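Local structure of thermophilic dibenzothiophene desulfurization enzyme C (Paenibacillus sp. A11-2, 5XDC) at residues Glu34-Pro42 against Gly206-Ser214; Glu120-Glu130 against Phe158-Leu169. The protein probably catalyses the FMNH2-dependent oxidation of dibenzothiophene by O2 to its 5-oxide and 5,5-dioxide, as a flavin monooxygenase. All blocks are in the same frame, centred on the assembly; numbering follows the deposited sequence. Where two conformers were deposited one is given.

Overall arrangement
Contact 1 joins the end of helix 16-38 to the loop 206-214, and contact 2 joins strand 124-127 to the turn and strand of 158-169; along the chain, contact 2 is nested inside the loop that contact 1 closes. Their centres lie about 15 Å apart, yet they touch. G213 O and C159 N, 2.9 Å apart, probably form a hydrogen bond, as do T210 O and G161 N at the same distance, while A163 packs against T41 and D211. Both contacts reach the indole: M207, T210 and S212 come from contact 1, and E130, F158 and S160 from contact 2, which also holds N126, S128, S129 and S160, residues that bind FMN in another structure of this protein.

Contact 1: Glu34-Pro42 against Gly206-Ser214; sequences ERERAGGTP and GMRQTDSGS. With IND (indole), chain J.
The guanidinium of R208 offers its edge to the last turn of helix 16-38. R208 NE gives a hydrogen bond to E36 O (2.8 Å) that lies close to the guanidinium plane, and R208 NH2 reaches R37 O (3.0 Å) from above that carbonyl's plane. Arginine suits the place because two adjacent N-H groups can meet two successive carbonyls where the helix runs out of its own donors; E36 O also accepts from G39 N. A bend at chi3 (50°) turns the guanidinium onto these oxygens, and NH1 forms a salt bridge with D203. The carboxylate of E36 is turned nearly perpendicular to the guanidinium and meets R208 CD with OE1, its other oxygen being paired with R380; a water joins OE1 to R208 N.

The amide of Q209 uses both its ends. Q209 NE2 donates to G39 O (3.1 Å), and OE1 takes a weak, bent bond from NH1 of R35, whose NE bonds T31 OG1 and whose NH1 also pairs with D84. P42 slides past Q209 in the opposite direction, its CD 3.4 Å from Q209 O, a buried oxygen with no hydrogen-bond partner. At G39, which has positive phi, a side chain would press against R208 NH2, so glycine fits. Farther along, T41 OG1 donates to D211 OD2 (2.6 Å) on the syn side, and a second water links G40 O, R208 O and D211 N.

S212 OG lies 3.2 Å from C2 of the indole, and T210 OG1, bonded to M207 O, is 3.6 Å from the same carbon. R208 and Q209 thus donate to carbonyls at the C-terminal end of helix 16-38, from a loop that includes a type I turn, M207 to T210, and whose M207, T210 and S212 line the indole pocket of this acyl-CoA dehydrogenase-like fold.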
loop_
_atom_site.group_PDB
_atom_site.type_symbol
_atom_site.label_atom_id
_atom_site.label_comp_id
_atom_site.label_asym_id
_atom_site.label_seq_id
_atom_site.Cartn_x
_atom_site.Cartn_y
_atom_site.Cartn_z
ATOM N N GLU B 34 16.719 28.493 5.292
ATOM C CA GLU B 34 18.124 28.893 5.256
ATOM C C GLU B 34 18.909 28.301 6.427
ATOM O O GLU B 34 20.061 27.873 6.265
ATOM C CB GLU B 34 18.225 30.423 5.253
ATOM N N ARG B 35 18.307 28.257 7.618
ATOM C CA ARG B 35 19.033 27.761 8.784
ATOM C C ARG B 35 19.381 26.284 8.659
ATOM O O ARG B 35 20.490 25.869 9.014
ATOM C CB ARG B 35 18.229 27.996 10.058
ATOM C CG ARG B 35 18.282 29.427 10.550
ATOM C CD ARG B 35 17.641 29.549 11.922
ATOM N NE ARG B 35 16.191 29.322 11.873
ATOM C CZ ARG B 35 15.572 28.197 12.222
ATOM N NH1 ARG B 35 16.238 27.156 12.680
ATOM N NH2 ARG B 35 14.249 28.130 12.148
ATOM N N GLU B 36 18.452 25.457 8.195
ATOM C CA GLU B 36 18.735 24.029 8.251
ATOM C C GLU B 36 19.778 23.632 7.209
ATOM O O GLU B 36 20.503 22.656 7.411
ATOM C CB GLU B 36 17.451 23.212 8.104
ATOM C CG GLU B 36 16.922 23.123 6.726
ATOM C CD GLU B 36 17.396 21.881 5.954
ATOM O OE1 GLU B 36 17.609 20.773 6.529
ATOM O OE2 GLU B 36 17.564 22.039 4.738
ATOM N N ARG B 37 19.901 24.394 6.118
ATOM C CA ARG B 37 20.984 24.142 5.166
ATOM C C ARG B 37 22.342 24.211 5.845
ATOM O O ARG B 37 23.222 23.374 5.594
ATOM C CB ARG B 37 20.942 25.159 4.022
ATOM C CG ARG B 37 19.775 25.019 3.054
ATOM C CD ARG B 37 20.037 25.806 1.752
ATOM N NE ARG B 37 19.765 27.241 1.875
ATOM C CZ ARG B 37 18.724 27.881 1.337
ATOM N NH1 ARG B 37 17.811 27.237 0.614
ATOM N NH2 ARG B 37 18.594 29.190 1.520
ATOM N N ALA B 38 22.535 25.211 6.706
ATOM C CA ALA B 38 23.815 25.425 7.358
ATOM C C ALA B 38 24.122 24.374 8.411
ATOM O O ALA B 38 25.297 24.146 8.711
ATOM C CB ALA B 38 23.839 26.813 8.000
ATOM N N GLY B 39 23.099 23.746 8.994
ATOM C CA GLY B 39 23.335 22.834 10.084
ATOM C C GLY B 39 23.781 23.619 11.302
ATOM O O GLY B 39 23.487 24.813 11.447
ATOM N N GLY B 40 24.499 22.951 12.183
ATOM C CA GLY B 40 25.005 23.677 13.337
ATOM C C GLY B 40 23.924 23.981 14.364
ATOM O O GLY B 40 22.825 23.413 14.360
ATOM N N THR B 41 24.254 24.915 15.260
ATOM C CA THR B 41 23.460 25.125 16.460
ATOM C C THR B 41 22.530 26.314 16.270
ATOM O O THR B 41 23.011 27.430 16.011
ATOM C CB THR B 41 24.384 25.350 17.653
ATOM O OG1 THR B 41 25.289 24.240 17.763
ATOM C CG2 THR B 41 23.584 25.491 18.949
ATOM N N PRO B 42 21.224 26.140 16.388
ATOM C CA PRO B 42 20.283 27.264 16.237
ATOM C C PRO B 42 20.146 28.046 17.537
ATOM O O PRO B 42 19.129 28.023 18.226
ATOM C CB PRO B 42 18.989 26.549 15.839
ATOM C CG PRO B 42 19.058 25.280 16.597
ATOM C CD PRO B 42 20.510 24.869 16.620
ATOM N N GLY B 206 18.698 14.860 7.466
ATOM C CA GLY B 206 17.710 15.724 8.065
ATOM C C GLY B 206 17.971 15.850 9.556
ATOM O O GLY B 206 18.957 15.334 10.076
ATOM N N MET B 207 17.055 16.539 10.232
ATOM C CA MET B 207 17.283 16.917 11.630
ATOM C C MET B 207 18.645 17.600 11.783
ATOM O O MET B 207 19.396 17.356 12.728
ATOM C CB MET B 207 17.172 15.706 12.555
ATOM C CG MET B 207 15.758 15.104 12.621
ATOM S SD MET B 207 14.583 16.339 13.258
ATOM C CE MET B 207 13.156 15.298 13.589
ATOM N N ARG B 208 18.939 18.504 10.856
ATOM C CA ARG B 208 20.301 18.993 10.678
ATOM C C ARG B 208 20.749 19.959 11.771
ATOM O O ARG B 208 21.960 20.192 11.899
ATOM C CB ARG B 208 20.430 19.672 9.314
ATOM C CG ARG B 208 20.482 18.672 8.158
ATOM C CD ARG B 208 20.741 19.342 6.822
ATOM N NE ARG B 208 21.880 20.252 6.851
ATOM C CZ ARG B 208 23.155 19.881 6.841
ATOM N NH1 ARG B 208 23.495 18.601 6.821
ATOM N NH2 ARG B 208 24.099 20.805 6.856
ATOM N N GLN B 209 19.823 20.540 12.545
ATOM C CA GLN B 209 20.174 21.474 13.611
ATOM C C GLN B 209 19.907 20.910 15.010
ATOM O O GLN B 209 19.724 21.672 15.961
ATOM C CB GLN B 209 19.443 22.806 13.418
ATOM C CG GLN B 209 19.964 23.589 12.212
ATOM C CD GLN B 209 19.666 25.072 12.295
ATOM O OE1 GLN B 209 18.502 25.495 12.288
ATOM N NE2 GLN B 209 20.722 25.877 12.397
ATOM N N THR B 210 19.939 19.587 15.159
ATOM C CA THR B 210 19.714 18.962 16.456
ATOM C C THR B 210 21.005 18.687 17.215
ATOM O O THR B 210 20.943 18.165 18.332
ATOM C CB THR B 210 18.932 17.650 16.309
ATOM O OG1 THR B 210 19.678 16.698 15.537
ATOM C CG2 THR B 210 17.558 17.917 15.669
ATOM N N ASP B 211 22.163 19.011 16.642
ATOM C CA ASP B 211 23.465 18.752 17.266
ATOM C C ASP B 211 23.532 17.378 17.932
ATOM O O ASP B 211 23.849 17.228 19.118
ATOM C CB ASP B 211 23.801 19.861 18.244
ATOM C CG ASP B 211 24.554 20.986 17.576
ATOM O OD1 ASP B 211 25.724 20.764 17.175
ATOM O OD2 ASP B 211 23.969 22.059 17.454
ATOM N N SER B 212 23.273 16.355 17.117
ATOM C CA SER B 212 23.211 14.977 17.575
ATOM C C SER B 212 24.514 14.235 17.321
ATOM O O SER B 212 24.520 13.010 17.164
ATOM C CB SER B 212 22.032 14.263 16.920
ATOM O OG SER B 212 20.813 14.832 17.356
ATOM N N GLY B 213 25.615 14.966 17.294
ATOM C CA GLY B 213 26.926 14.366 17.255
ATOM C C GLY B 213 27.380 13.782 18.578
ATOM O O GLY B 213 26.558 13.413 19.420
ATOM N N SER B 214 28.690 13.694 18.772
ATOM C CA SER B 214 29.244 12.973 19.903
ATOM C C SER B 214 29.701 13.934 21.002
ATOM O O SER B 214 29.871 15.138 20.795
ATOM C CB SER B 214 30.405 12.077 19.460
ATOM O OG SER B 214 31.442 12.839 18.899
HETATM N N1 IND J . 18.474 12.478 14.460
HETATM C C2 IND J . 18.764 13.207 15.533
HETATM C C3 IND J . 18.941 12.318 16.434
HETATM C C4 IND J . 18.908 9.851 16.809
HETATM C C5 IND J . 18.679 8.660 16.114
HETATM C C6 IND J . 18.348 8.681 14.744
HETATM C C7 IND J . 18.247 9.895 14.070
HETATM C C8 IND J . 18.476 11.077 14.747
HETATM C C9 IND J . 18.807 11.048 16.146
HETATM O O HOH W 1 16.915 19.526 8.859
HETATM O O HOH W 2 23.331 20.585 14.540
#

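Contact 2: Glu120-Glu130 against Phe158-Leu169; sequences ERWFLGNASSE and FCSGSADADRLL. With IND (indole), chain J.
R167 folds over one face of W122: R167 CG makes a CH-pi contact 3.6 Å from the centroid of the six-membered ring, and the guanidinium, tilted 39° from the ring, lies with one face over CZ2. R167 NH1 donates to D166 O, which helps hold the guanidinium's rotation, and W122 NE1 bonds to E120 OE1. With an alanine in place of W122, R167 would probably lose the face beneath it and E120 OE1 this N-H donor.

Backbone hydrogen bonds knit the parallel strands, G125 N to R167 O (2.9 Å), L169 N to G125 O and A127 N to L169 O. G125 suits its place, since a CB would clash with G161 O and A165 CB. N126 N turns instead to S160 O (3.1 Å).

Polar side chains secure the ends. D166 OD2 accepts from F123 N (2.8 Å) and pairs with R50, while D166 N returns a bond to F123 O. S128 OG, set anti to its own N (chi1 164°), donates to F158 O (2.8 Å) and accepts from E130 N in an ST turn; N126 OD1 forms an Asx motif with S129 N.

F158 CD1 and E130 OE1 each approach indole C4 to 3.5 Å, E130 OE2 bonding Y93 OH. This parallel pairing places FMN-binding N126, S128 and S129 beside the indole pocket.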
loop_
_atom_site.group_PDB
_atom_site.type_symbol
_atom_site.label_atom_id
_atom_site.label_comp_id
_atom_site.label_asym_id
_atom_site.label_seq_id
_atom_site.Cartn_x
_atom_site.Cartn_y
_atom_site.Cartn_z
ATOM N N GLU B 120 17.424 29.921 35.648
ATOM C CA GLU B 120 18.504 29.944 34.677
ATOM C C GLU B 120 18.049 29.545 33.278
ATOM O O GLU B 120 18.880 29.490 32.369
ATOM C CB GLU B 120 19.634 29.022 35.151
ATOM C CG GLU B 120 20.201 29.414 36.536
ATOM C CD GLU B 120 21.392 28.575 36.965
ATOM O OE1 GLU B 120 21.881 27.744 36.173
ATOM O OE2 GLU B 120 21.853 28.754 38.115
ATOM N N ARG B 121 16.760 29.266 33.094
ATOM C CA ARG B 121 16.183 28.960 31.783
ATOM C C ARG B 121 16.899 27.777 31.127
ATOM O O ARG B 121 17.359 27.850 29.985
ATOM C CB ARG B 121 16.193 30.203 30.892
ATOM C CG ARG B 121 15.409 31.358 31.530
ATOM C CD ARG B 121 14.960 32.410 30.539
ATOM N NE ARG B 121 14.045 33.372 31.155
ATOM C CZ ARG B 121 12.720 33.228 31.243
ATOM N NH1 ARG B 121 12.099 32.149 30.753
ATOM N NH2 ARG B 121 12.005 34.182 31.834
ATOM N N TRP B 122 16.967 26.671 31.861
ATOM C CA TRP B 122 17.687 25.486 31.403
ATOM C C TRP B 122 17.022 24.837 30.197
ATOM O O TRP B 122 15.813 24.599 30.186
ATOM C CB TRP B 122 17.787 24.455 32.514
ATOM C CG TRP B 122 18.817 24.753 33.546
ATOM C CD1 TRP B 122 19.628 25.858 33.625
ATOM C CD2 TRP B 122 19.155 23.925 34.654
ATOM N NE1 TRP B 122 20.447 25.757 34.723
ATOM C CE2 TRP B 122 20.175 24.582 35.373
ATOM C CE3 TRP B 122 18.687 22.691 35.120
ATOM C CZ2 TRP B 122 20.746 24.033 36.521
ATOM C CZ3 TRP B 122 19.252 22.151 36.266
ATOM C CH2 TRP B 122 20.262 22.826 36.956
ATOM N N PHE B 123 17.842 24.527 29.203
ATOM C CA PHE B 123 17.489 23.728 28.035
ATOM C C PHE B 123 18.350 22.473 28.162
ATOM O O PHE B 123 19.579 22.564 28.116
ATOM C CB PHE B 123 17.781 24.528 26.764
ATOM C CG PHE B 123 16.946 24.157 25.560
ATOM C CD1 PHE B 123 16.629 22.849 25.277
ATOM C CD2 PHE B 123 16.512 25.149 24.694
ATOM C CE1 PHE B 123 15.881 22.538 24.141
ATOM C CE2 PHE B 123 15.774 24.838 23.570
ATOM C CZ PHE B 123 15.456 23.528 23.311
ATOM N N LEU B 124 17.724 21.322 28.401
ATOM C CA LEU B 124 18.442 20.093 28.737
ATOM C C LEU B 124 18.899 19.368 27.481
ATOM O O LEU B 124 18.167 19.307 26.483
ATOM C CB LEU B 124 17.571 19.154 29.576
ATOM C CG LEU B 124 17.008 19.691 30.899
ATOM C CD1 LEU B 124 16.035 18.696 31.515
ATOM C CD2 LEU B 124 18.134 19.982 31.869
ATOM N N GLY B 125 20.116 18.818 27.539
ATOM C CA GLY B 125 20.661 18.002 26.476
ATOM C C GLY B 125 20.924 16.571 26.930
ATOM O O GLY B 125 20.841 16.235 28.119
ATOM N N ASN B 126 21.252 15.718 25.952
ATOM C CA ASN B 126 21.277 14.278 26.150
ATOM C C ASN B 126 22.626 13.723 25.713
ATOM O O ASN B 126 23.090 14.025 24.608
ATOM C CB ASN B 126 20.130 13.640 25.353
ATOM C CG ASN B 126 19.985 12.183 25.615
ATOM O OD1 ASN B 126 20.511 11.357 24.870
ATOM N ND2 ASN B 126 19.260 11.839 26.677
ATOM N N ALA B 127 23.252 12.916 26.574
ATOM C CA ALA B 127 24.538 12.290 26.250
ATOM C C ALA B 127 24.805 11.030 27.056
ATOM O O ALA B 127 25.671 11.034 27.919
ATOM C CB ALA B 127 25.653 13.274 26.473
ATOM N N SER B 128 24.111 9.932 26.793
ATOM C CA SER B 128 23.094 9.796 25.770
ATOM C C SER B 128 22.242 8.613 26.191
ATOM O O SER B 128 22.774 7.629 26.705
ATOM C CB SER B 128 23.708 9.542 24.393
ATOM O OG SER B 128 22.726 9.052 23.489
ATOM N N SER B 129 20.928 8.693 25.991
ATOM C CA SER B 129 20.058 7.566 26.300
ATOM C C SER B 129 19.778 6.714 25.077
ATOM O O SER B 129 18.917 5.828 25.130
ATOM C CB SER B 129 18.747 8.051 26.927
ATOM O OG SER B 129 18.147 9.091 26.200
ATOM N N GLU B 130 20.508 6.948 23.989
ATOM C CA GLU B 130 20.328 6.252 22.715
ATOM C C GLU B 130 21.602 5.478 22.407
ATOM O O GLU B 130 22.434 5.911 21.608
ATOM C CB GLU B 130 19.985 7.269 21.630
ATOM C CG GLU B 130 18.599 7.826 21.857
ATOM C CD GLU B 130 18.278 9.064 21.067
ATOM O OE1 GLU B 130 19.102 9.521 20.239
ATOM O OE2 GLU B 130 17.168 9.585 21.277
ATOM N N PHE B 158 25.505 10.073 19.203
ATOM C CA PHE B 158 24.090 10.442 19.152
ATOM C C PHE B 158 23.652 11.108 20.452
ATOM O O PHE B 158 22.776 10.628 21.174
ATOM C CB PHE B 158 23.211 9.232 18.831
ATOM C CG PHE B 158 23.216 8.866 17.368
ATOM C CD1 PHE B 158 22.353 9.494 16.480
ATOM C CD2 PHE B 158 24.092 7.910 16.885
ATOM C CE1 PHE B 158 22.358 9.158 15.128
ATOM C CE2 PHE B 158 24.104 7.572 15.540
ATOM C CZ PHE B 158 23.237 8.198 14.662
ATOM N N CYS B 159 24.274 12.252 20.710
ATOM C CA CYS B 159 24.005 13.053 21.900
ATOM C C CYS B 159 23.115 14.242 21.531
ATOM O O CYS B 159 23.541 15.395 21.465
ATOM C CB CYS B 159 25.324 13.509 22.512
ATOM S SG CYS B 159 26.350 12.189 23.074
ATOM N N SER B 160 21.839 13.940 21.298
ATOM C CA SER B 160 20.924 14.957 20.797
ATOM C C SER B 160 20.879 16.180 21.701
ATOM O O SER B 160 20.814 16.072 22.929
ATOM C CB SER B 160 19.519 14.369 20.657
ATOM O OG SER B 160 19.546 13.228 19.821
ATOM N N GLY B 161 20.896 17.355 21.087
ATOM C CA GLY B 161 20.803 18.588 21.832
ATOM C C GLY B 161 21.974 18.833 22.755
ATOM O O GLY B 161 21.838 19.565 23.738
ATOM N N SER B 162 23.138 18.270 22.440
ATOM C CA SER B 162 24.270 18.367 23.347
ATOM C C SER B 162 24.990 19.705 23.272
ATOM O O SER B 162 25.804 19.996 24.149
ATOM C CB SER B 162 25.267 17.228 23.075
ATOM O OG SER B 162 25.677 17.198 21.725
ATOM N N ALA B 163 24.713 20.529 22.270
ATOM C CA ALA B 163 25.330 21.842 22.165
ATOM C C ALA B 163 24.434 22.875 22.824
ATOM O O ALA B 163 23.206 22.773 22.761
ATOM C CB ALA B 163 25.556 22.230 20.701
ATOM N N ASP B 164 25.049 23.874 23.456
ATOM C CA ASP B 164 24.289 24.950 24.101
ATOM C C ASP B 164 23.334 24.402 25.167
ATOM O O ASP B 164 22.288 24.987 25.440
ATOM C CB ASP B 164 23.524 25.764 23.055
ATOM C CG ASP B 164 22.786 26.965 23.643
ATOM O OD1 ASP B 164 23.415 27.754 24.392
ATOM O OD2 ASP B 164 21.577 27.130 23.344
ATOM N N ALA B 165 23.689 23.285 25.789
ATOM C CA ALA B 165 22.861 22.659 26.815
ATOM C C ALA B 165 23.282 23.147 28.194
ATOM O O ALA B 165 24.466 23.094 28.541
ATOM C CB ALA B 165 22.990 21.138 26.758
ATOM N N ASP B 166 22.309 23.604 28.990
ATOM C CA ASP B 166 22.637 24.033 30.345
ATOM C C ASP B 166 23.024 22.867 31.238
ATOM O O ASP B 166 23.863 23.027 32.134
ATOM C CB ASP B 166 21.459 24.805 30.933
ATOM C CG ASP B 166 21.147 26.033 30.130
ATOM O OD1 ASP B 166 21.808 27.056 30.354
ATOM O OD2 ASP B 166 20.279 25.984 29.241
ATOM N N ARG B 167 22.414 21.700 31.030
ATOM C CA ARG B 167 22.760 20.467 31.705
ATOM C C ARG B 167 22.662 19.345 30.682
ATOM O O ARG B 167 21.850 19.409 29.751
ATOM C CB ARG B 167 21.832 20.147 32.893
ATOM C CG ARG B 167 21.948 21.076 34.109
ATOM C CD ARG B 167 23.290 20.891 34.777
ATOM N NE ARG B 167 23.425 21.607 36.050
ATOM C CZ ARG B 167 23.797 22.878 36.172
ATOM N NH1 ARG B 167 24.065 23.617 35.113
ATOM N NH2 ARG B 167 23.927 23.418 37.382
ATOM N N LEU B 168 23.508 18.337 30.857
ATOM C CA LEU B 168 23.475 17.104 30.084
ATOM C C LEU B 168 23.010 15.952 30.962
ATOM O O LEU B 168 23.537 15.739 32.062
ATOM C CB LEU B 168 24.855 16.763 29.512
ATOM C CG LEU B 168 25.445 17.760 28.531
ATOM C CD1 LEU B 168 26.887 17.386 28.189
ATOM C CD2 LEU B 168 24.602 17.803 27.279
ATOM N N LEU B 169 22.045 15.191 30.462
ATOM C CA LEU B 169 21.692 13.908 31.038
ATOM C C LEU B 169 22.657 12.861 30.500
ATOM O O LEU B 169 22.636 12.545 29.305
ATOM C CB LEU B 169 20.241 13.576 30.692
ATOM C CG LEU B 169 19.707 12.244 31.197
ATOM C CD1 LEU B 169 19.716 12.189 32.744
ATOM C CD2 LEU B 169 18.296 11.978 30.646
HETATM N N1 IND J . 18.474 12.478 14.460
HETATM C C2 IND J . 18.764 13.207 15.533
HETATM C C3 IND J . 18.941 12.318 16.434
HETATM C C4 IND J . 18.908 9.851 16.809
HETATM C C5 IND J . 18.679 8.660 16.114
HETATM C C6 IND J . 18.348 8.681 14.744
HETATM C C7 IND J . 18.247 9.895 14.070
HETATM C C8 IND J . 18.476 11.077 14.747
HETATM C C9 IND J . 18.807 11.048 16.146
HETATM O O HOH W 3 20.311 29.303 29.979
HETATM O O HOH W 4 24.188 26.390 36.744
HETATM O O HOH W 5 19.543 20.861 24.271
HETATM O O HOH W 6 20.350 11.384 22.280
#